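Local coordinates for Spermidine/putrescine ABC transporter, periplasmic binding protein (Treponema pallidum, PDB 2V84), which probably serves as a polyamine receptor, binding spermidine and putrescine as the substrate-binding lipoprotein of an ABC transporter, at residues A131-N137 / V222-F227; A228-F232 / P310-E314. All blocks are in the same frame, centred on the assembly; numbering follows the deposited sequence.

Contact 1: residues A131-N137 / V222-F227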
ATOM      1  N   ALA A 131      -4.178   0.292   4.168  1.00 26.80           N
ATOM      2  CA  ALA A 131      -4.048   1.746   4.188  1.00 27.30           C
ATOM      3  C   ALA A 131      -2.979   2.107   5.174  1.00 27.25           C
ATOM      4  O   ALA A 131      -2.797   1.433   6.206  1.00 27.89           O
ATOM      5  CB  ALA A 131      -5.372   2.421   4.569  1.00 27.58           C
ATOM      6  N   ALA A 132      -2.272   3.187   4.854  1.00 26.58           N
ATOM      7  CA  ALA A 132      -1.370   3.821   5.811  1.00 26.03           C
ATOM      8  C   ALA A 132      -2.232   4.452   6.875  1.00 25.78           C
ATOM      9  O   ALA A 132      -3.406   4.755   6.667  1.00 25.13           O
ATOM     10  CB  ALA A 132      -0.512   4.881   5.130  1.00 25.13           C
ATOM     11  N   GLY A 133      -1.655   4.657   8.039  1.00 25.30           N
ATOM     12  CA  GLY A 133      -2.380   5.334   9.097  1.00 25.61           C
ATOM     13  C   GLY A 133      -1.392   6.070   9.977  1.00 24.74           C
ATOM     14  O   GLY A 133      -0.347   6.527   9.508  1.00 24.29           O
ATOM     15  N   ILE A 134      -1.737   6.200  11.253  1.00 24.49           N
ATOM     16  CA  ILE A 134      -0.926   6.971  12.190  1.00 23.24           C
ATOM     17  C   ILE A 134      -0.685   6.118  13.415  1.00 23.74           C
ATOM     18  O   ILE A 134      -1.617   5.505  13.932  1.00 24.06           O
ATOM     19  CB  ILE A 134      -1.675   8.286  12.627  1.00 23.01           C
ATOM     20  CG1 ILE A 134      -2.087   9.114  11.399  1.00 25.04           C
ATOM     21  CG2 ILE A 134      -0.812   9.122  13.600  1.00 22.87           C
ATOM     22  CD1 ILE A 134      -3.153  10.177  11.695  1.00 22.73           C
ATOM     23  N   ALA A 135       0.565   6.103  13.869  1.00 23.15           N
ATOM     24  CA  ALA A 135       0.944   5.481  15.129  1.00 23.03           C
ATOM     25  C   ALA A 135       1.173   6.580  16.160  1.00 23.20           C
ATOM     26  O   ALA A 135       1.834   7.568  15.883  1.00 22.64           O
ATOM     27  CB  ALA A 135       2.193   4.639  14.956  1.00 22.12           C
ATOM     28  N   VAL A 136       0.629   6.403  17.368  1.00 23.17           N
ATOM     29  CA  VAL A 136       0.825   7.384  18.417  1.00 23.37           C
ATOM     30  C   VAL A 136       1.440   6.642  19.582  1.00 24.51           C
ATOM     31  O   VAL A 136       0.982   5.553  19.903  1.00 25.26           O
ATOM     32  CB  VAL A 136      -0.485   8.024  18.893  1.00 23.15           C
ATOM     33  CG1 VAL A 136      -0.215   8.921  20.080  1.00 23.10           C
ATOM     34  CG2 VAL A 136      -1.110   8.867  17.764  1.00 24.30           C
ATOM     35  N   ASN A 137       2.481   7.223  20.171  1.00 24.77           N
ATOM     36  CA  ASN A 137       3.078   6.718  21.407  1.00 26.45           C
ATOM     37  C   ASN A 137       2.227   7.258  22.572  1.00 26.97           C
ATOM     38  O   ASN A 137       2.303   8.444  22.907  1.00 27.65           O
ATOM     39  CB  ASN A 137       4.552   7.165  21.496  1.00 25.73           C
ATOM     40  CG  ASN A 137       5.226   6.724  22.781  1.00 27.69           C
ATOM     41  OD1 ASN A 137       4.563   6.511  23.783  1.00 31.46           O
ATOM     42  ND2 ASN A 137       6.561   6.594  22.759  1.00 26.20           N
ATOM     43  N   VAL A 222       7.021  10.729  18.147  1.00 25.40           N
ATOM     44  CA  VAL A 222       5.986  10.215  19.056  1.00 25.20           C
ATOM     45  C   VAL A 222       4.643  10.037  18.347  1.00 24.47           C
ATOM     46  O   VAL A 222       3.729   9.386  18.860  1.00 24.68           O
ATOM     47  CB  VAL A 222       5.847  11.047  20.377  1.00 25.48           C
ATOM     48  CG1 VAL A 222       7.130  10.973  21.210  1.00 25.45           C
ATOM     49  CG2 VAL A 222       5.451  12.504  20.089  1.00 25.68           C
ATOM     50  N   VAL A 223       4.551  10.601  17.145  1.00 24.81           N
ATOM     51  CA  VAL A 223       3.421  10.391  16.256  1.00 23.29           C
ATOM     52  C   VAL A 223       4.036  10.283  14.870  1.00 23.93           C
ATOM     53  O   VAL A 223       4.840  11.117  14.476  1.00 23.29           O
ATOM     54  CB  VAL A 223       2.439  11.572  16.243  1.00 23.41           C
ATOM     55  CG1 VAL A 223       1.320  11.292  15.248  1.00 21.47           C
ATOM     56  CG2 VAL A 223       1.837  11.825  17.612  1.00 21.18           C
ATOM     57  N   ALA A 224       3.669   9.246  14.129  1.00 23.86           N
ATOM     58  CA  ALA A 224       4.178   9.139  12.759  1.00 23.18           C
ATOM     59  C   ALA A 224       3.165   8.551  11.816  1.00 23.85           C
ATOM     60  O   ALA A 224       2.392   7.685  12.181  1.00 24.20           O
ATOM     61  CB  ALA A 224       5.487   8.324  12.718  1.00 23.16           C
ATOM     62  N   HIS A 225       3.193   9.044  10.576  1.00 24.50           N
ATOM     63  CA  HIS A 225       2.390   8.521   9.477  1.00 24.90           C
ATOM     64  C   HIS A 225       3.112   7.296   8.881  1.00 25.47           C
ATOM     65  O   HIS A 225       4.326   7.348   8.647  1.00 24.38           O
ATOM     66  CB  HIS A 225       2.318   9.647   8.446  1.00 24.19           C
ATOM     67  CG  HIS A 225       1.437   9.382   7.270  1.00 23.81           C
ATOM     68  ND1 HIS A 225       1.609  10.054   6.085  1.00 24.01           N
ATOM     69  CD2 HIS A 225       0.383   8.552   7.085  1.00 21.26           C
ATOM     70  CE1 HIS A 225       0.693   9.662   5.216  1.00 22.99           C
ATOM     71  NE2 HIS A 225      -0.066   8.748   5.796  1.00 22.43           N
ATOM     72  N   GLY A 226       2.395   6.195   8.655  1.00 25.11           N
ATOM     73  CA  GLY A 226       3.053   5.025   8.070  1.00 25.65           C
ATOM     74  C   GLY A 226       2.255   3.742   8.110  1.00 26.36           C
ATOM     75  O   GLY A 226       1.072   3.758   8.396  1.00 25.89           O
ATOM     76  N   PHE A 227       2.917   2.632   7.796  1.00 26.68           N
ATOM     77  CA  PHE A 227       2.254   1.341   7.783  1.00 27.43           C
ATOM     78  C   PHE A 227       2.390   0.612   9.100  1.00 26.51           C
ATOM     79  O   PHE A 227       3.459   0.535   9.693  1.00 27.37           O
ATOM     80  CB  PHE A 227       2.748   0.471   6.631  1.00 27.96           C
ATOM     81  CG  PHE A 227       2.580   1.112   5.286  1.00 29.72           C
ATOM     82  CD1 PHE A 227       1.324   1.396   4.784  1.00 30.02           C
ATOM     83  CD2 PHE A 227       3.691   1.405   4.511  1.00 32.94           C
ATOM     84  CE1 PHE A 227       1.167   1.993   3.520  1.00 31.30           C
ATOM     85  CE2 PHE A 227       3.554   1.981   3.261  1.00 32.89           C
ATOM     86  CZ  PHE A 227       2.299   2.286   2.766  1.00 31.95           C
TER
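Gly-133 and Gly-226 face each other as a hydrogen-bonded antiparallel pair, each donating its N-H to the other's carbonyl oxygen. The Gly-133 N to Gly-226 O bond is 2.9 Å long and almost straight, at 177°. Ala-135 and Ala-224 repeat the exchange two residues on, Ala-135 N reaching Ala-224 O at 2.9 Å, and one more hydrogen bond, from Asn-137 N to Val-222 O, 2.8 Å, closes the ladder. Several of these acceptors do double duty: Ala-224 O also receives the CA-H of Ile-134, and Ala-135 O that of Val-223. Outward-facing backbone groups find partners to either side: Ile-134 pairs with Phe-246 and Val-136 with Asp-244, Val-222 with Arg-159 and His-225 with Ser-161. Phe-227 N bonds to Tyr-212 OH, and Asn-137 OD1 accepts from Ala-140 N.

In the non-hydrogen-bonded pairs, Ile-134, Val-136, Val-223 and His-225 share one face of the sheet. CG2 of Ile-134 presses on CG1 of Val-223 at 3.5 Å, a tight carbon contact. The His-225 imidazole, its CG anti to the backbone N (chi1 -175°), turns an edge to the partner strand, placing CD2 3.2 Å from Gly-133 O in the ring plane. Its ND1 is satisfied by the backbone N of Met-163, and Trp-148 meets the ring edge-to-face. Near the strand ends, CB of Ala-132 lies 3.7 Å from CE1 of Phe-227, the N-cap residue of helix 228-234.

His-225 lies close to Glu-168, predicted to bind spermidine, which puts this end of the ladder beside the presumed polyamine site. Strand 160-162 runs parallel to 223-226, strand 243-246 flanks 125-137, and Phe-231 of helix 228-234 packs on Ala-135 and Ala-224.

Contact 2: residues A228-F232 / P310-E314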
ATOM      1  N   ALA A 228       1.268   0.074   9.546  1.00 27.50           N
ATOM      2  CA  ALA A 228       1.176  -0.650  10.813  1.00 27.45           C
ATOM      3  C   ALA A 228       2.216  -1.763  10.909  1.00 28.51           C
ATOM      4  O   ALA A 228       2.869  -1.930  11.950  1.00 27.91           O
ATOM      5  CB  ALA A 228      -0.222  -1.221  10.962  1.00 28.16           C
ATOM      6  N   GLU A 229       2.384  -2.519   9.828  1.00 28.97           N
ATOM      7  CA  GLU A 229       3.348  -3.625   9.846  1.00 30.00           C
ATOM      8  C   GLU A 229       4.786  -3.172  10.123  1.00 29.74           C
ATOM      9  O   GLU A 229       5.558  -3.922  10.708  1.00 29.83           O
ATOM     10  CB  GLU A 229       3.251  -4.469   8.557  1.00 30.12           C
ATOM     11  CG  GLU A 229       3.716  -3.776   7.243  1.00 32.29           C
ATOM     12  CD  GLU A 229       2.633  -2.972   6.559  1.00 33.36           C
ATOM     13  OE1 GLU A 229       1.582  -2.686   7.186  1.00 33.06           O
ATOM     14  OE2 GLU A 229       2.839  -2.607   5.385  1.00 31.17           O
ATOM     15  N   ALA A 230       5.151  -1.960   9.699  1.00 29.78           N
ATOM     16  CA  ALA A 230       6.483  -1.407  10.002  1.00 29.46           C
ATOM     17  C   ALA A 230       6.636  -0.979  11.463  1.00 29.41           C
ATOM     18  O   ALA A 230       7.620  -1.310  12.116  1.00 29.61           O
ATOM     19  CB  ALA A 230       6.808  -0.248   9.066  1.00 29.73           C
ATOM     20  N   PHE A 231       5.665  -0.238  11.991  1.00 28.91           N
ATOM     21  CA  PHE A 231       5.716   0.191  13.398  1.00 28.32           C
ATOM     22  C   PHE A 231       5.833  -1.019  14.311  1.00 28.82           C
ATOM     23  O   PHE A 231       6.629  -1.040  15.255  1.00 29.16           O
ATOM     24  CB  PHE A 231       4.444   0.981  13.744  1.00 28.32           C
ATOM     25  CG  PHE A 231       4.370   2.337  13.096  1.00 26.35           C
ATOM     26  CD1 PHE A 231       5.245   3.350  13.494  1.00 26.02           C
ATOM     27  CD2 PHE A 231       3.413   2.620  12.131  1.00 24.76           C
ATOM     28  CE1 PHE A 231       5.188   4.620  12.914  1.00 24.09           C
ATOM     29  CE2 PHE A 231       3.342   3.901  11.541  1.00 25.46           C
ATOM     30  CZ  PHE A 231       4.249   4.901  11.935  1.00 26.27           C
ATOM     31  N   PHE A 232       5.038  -2.043  14.033  1.00 28.97           N
ATOM     32  CA  PHE A 232       4.978  -3.172  14.952  1.00 30.11           C
ATOM     33  C   PHE A 232       6.142  -4.140  14.775  1.00 30.30           C
ATOM     34  O   PHE A 232       6.575  -4.749  15.738  1.00 30.89           O
ATOM     35  CB  PHE A 232       3.614  -3.855  14.861  1.00 29.78           C
ATOM     36  CG  PHE A 232       2.493  -3.042  15.466  1.00 29.86           C
ATOM     37  CD1 PHE A 232       2.297  -3.026  16.849  1.00 30.98           C
ATOM     38  CD2 PHE A 232       1.639  -2.296  14.655  1.00 30.21           C
ATOM     39  CE1 PHE A 232       1.272  -2.276  17.422  1.00 31.10           C
ATOM     40  CE2 PHE A 232       0.607  -1.527  15.215  1.00 31.12           C
ATOM     41  CZ  PHE A 232       0.416  -1.537  16.604  1.00 29.48           C
ATOM     42  N   PRO A 310      -4.871  -9.264  13.527  1.00 34.73           N
ATOM     43  CA  PRO A 310      -4.460  -8.134  12.690  1.00 34.55           C
ATOM     44  C   PRO A 310      -4.258  -6.822  13.466  1.00 34.35           C
ATOM     45  O   PRO A 310      -4.911  -6.592  14.481  1.00 34.19           O
ATOM     46  CB  PRO A 310      -5.618  -7.987  11.688  1.00 34.42           C
ATOM     47  CG  PRO A 310      -6.377  -9.262  11.755  1.00 34.72           C
ATOM     48  CD  PRO A 310      -6.211  -9.758  13.156  1.00 34.69           C
ATOM     49  N   TYR A 311      -3.359  -5.974  12.956  1.00 34.37           N
ATOM     50  CA  TYR A 311      -3.055  -4.668  13.553  1.00 33.91           C
ATOM     51  C   TYR A 311      -4.148  -3.649  13.300  1.00 33.72           C
ATOM     52  O   TYR A 311      -4.255  -2.662  14.007  1.00 33.35           O
ATOM     53  CB  TYR A 311      -1.714  -4.131  13.052  1.00 34.02           C
ATOM     54  CG  TYR A 311      -0.540  -4.932  13.560  1.00 34.52           C
ATOM     55  CD1 TYR A 311      -0.482  -5.325  14.886  1.00 33.37           C
ATOM     56  CD2 TYR A 311       0.509  -5.306  12.715  1.00 35.04           C
ATOM     57  CE1 TYR A 311       0.578  -6.061  15.375  1.00 35.60           C
ATOM     58  CE2 TYR A 311       1.588  -6.059  13.202  1.00 34.89           C
ATOM     59  CZ  TYR A 311       1.607  -6.419  14.534  1.00 35.10           C
ATOM     60  OH  TYR A 311       2.652  -7.141  15.057  1.00 36.65           O
ATOM     61  N   TYR A 312      -4.937  -3.887  12.267  1.00 34.35           N
ATOM     62  CA  TYR A 312      -6.169  -3.150  12.036  1.00 34.12           C
ATOM     63  C   TYR A 312      -7.180  -4.126  11.429  1.00 34.67           C
ATOM     64  O   TYR A 312      -6.783  -5.196  10.946  1.00 34.41           O
ATOM     65  CB  TYR A 312      -5.920  -1.935  11.147  1.00 34.10           C
ATOM     66  CG  TYR A 312      -5.178  -2.192   9.848  1.00 33.65           C
ATOM     67  CD1 TYR A 312      -5.873  -2.483   8.675  1.00 34.52           C
ATOM     68  CD2 TYR A 312      -3.788  -2.097   9.781  1.00 35.02           C
ATOM     69  CE1 TYR A 312      -5.185  -2.708   7.462  1.00 35.21           C
ATOM     70  CE2 TYR A 312      -3.092  -2.301   8.557  1.00 36.28           C
ATOM     71  CZ  TYR A 312      -3.800  -2.611   7.413  1.00 33.94           C
ATOM     72  OH  TYR A 312      -3.150  -2.805   6.193  1.00 32.06           O
ATOM     73  N   SER A 313      -8.473  -3.804  11.506  1.00 35.36           N
ATOM     74  CA  SER A 313      -9.495  -4.691  10.939  1.00 35.91           C
ATOM     75  C   SER A 313      -9.813  -4.274   9.519  1.00 36.36           C
ATOM     76  O   SER A 313      -9.425  -3.191   9.095  1.00 36.38           O
ATOM     77  CB  SER A 313     -10.768  -4.759  11.799  1.00 36.08           C
ATOM     78  OG  SER A 313     -11.631  -3.678  11.524  1.00 38.82           O
ATOM     79  N   GLU A 314     -10.501  -5.149   8.783  1.00 36.21           N
ATOM     80  CA  GLU A 314     -10.862  -4.887   7.392  1.00 37.21           C
ATOM     81  C   GLU A 314     -11.943  -3.821   7.333  1.00 37.23           C
ATOM     82  O   GLU A 314     -12.110  -3.149   6.318  1.00 36.94           O
ATOM     83  CB  GLU A 314     -11.320  -6.177   6.672  1.00 37.55           C
ATOM     84  CG  GLU A 314     -12.534  -6.851   7.293  1.00 41.22           C
ATOM     85  CD  GLU A 314     -13.454  -7.506   6.265  1.00 47.14           C
ATOM     86  OE1 GLU A 314     -13.204  -7.377   5.041  1.00 47.85           O
ATOM     87  OE2 GLU A 314     -14.443  -8.149   6.692  1.00 49.50           O
TER
HETATM   88  O   HOH W   1      -0.697  -1.840   6.043  1.00 24.84           O
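Phe-232 and Tyr-311 lay their rings against each other in an offset stack, with centroids 4.0 Å apart and planes only 12° from parallel. The side chains run antiparallel, so the phenol end of Tyr-311 lies beside the root of Phe-232. There CB of Phe-232 sits over the tyrosine ring as a CH-pi contact, 3.3 Å from CZ of Tyr-311. Both side chains have CG anti to the carbonyl carbon (chi1 -72° for Phe-232 and -69° for Tyr-311), a setting that directs each of them into the interface between helix and loop. One turn earlier in the helix, CB of Ala-228 meets CB of Tyr-311 at 3.9 Å and also touches the edge of the Tyr-312 ring, near its plane.

The polar link is indirect. A water donates to OE1 of Glu-229 at 2.7 Å and is hydrogen-bonded to OH of Tyr-312 at 2.6 Å; that hydroxyl also bonds to the hydroxyl of Tyr-128. Farther out, His-240 meets Phe-232 edge-to-face, Phe-245 of strand 243-246 packs on Ala-228, Phe-232 and Tyr-312, and a backbone hydrogen bond with Gly-293 helps fix Tyr-311.

Loop 310-314 therefore grips the helix through aromatic overlap and dispersion, with a water bridge alongside. The Glu-229 side chain lies about 4 Å, between nearest atoms, from a bound MES, probably from the crystallisation liquor, and the bridging water, as donor to OE1, should stabilise the carboxylate's negative charge.

Following the chain from the N terminus, strand 125-137 is the first element of either contact; the chain then passes through helices 166-176, 186-200 and 212-218 before strand 223-226 returns to pair with it, closing contact 1. Helix 228-234 follows directly, and a second long excursion, through strands 243-246 and 254-260 and helices 269-279 and 282-292, ends in loop 310-314, which closes contact 2. The two closures are in series, neither nested nor crossed. Phe-231 joins them: its CE2 lies 3.6 Å from Gly-226 C, so the helix that receives the loop also packs on the strand pair. Together they tie the mixed sheet, helix 228-234 and the loop before strand 321-322.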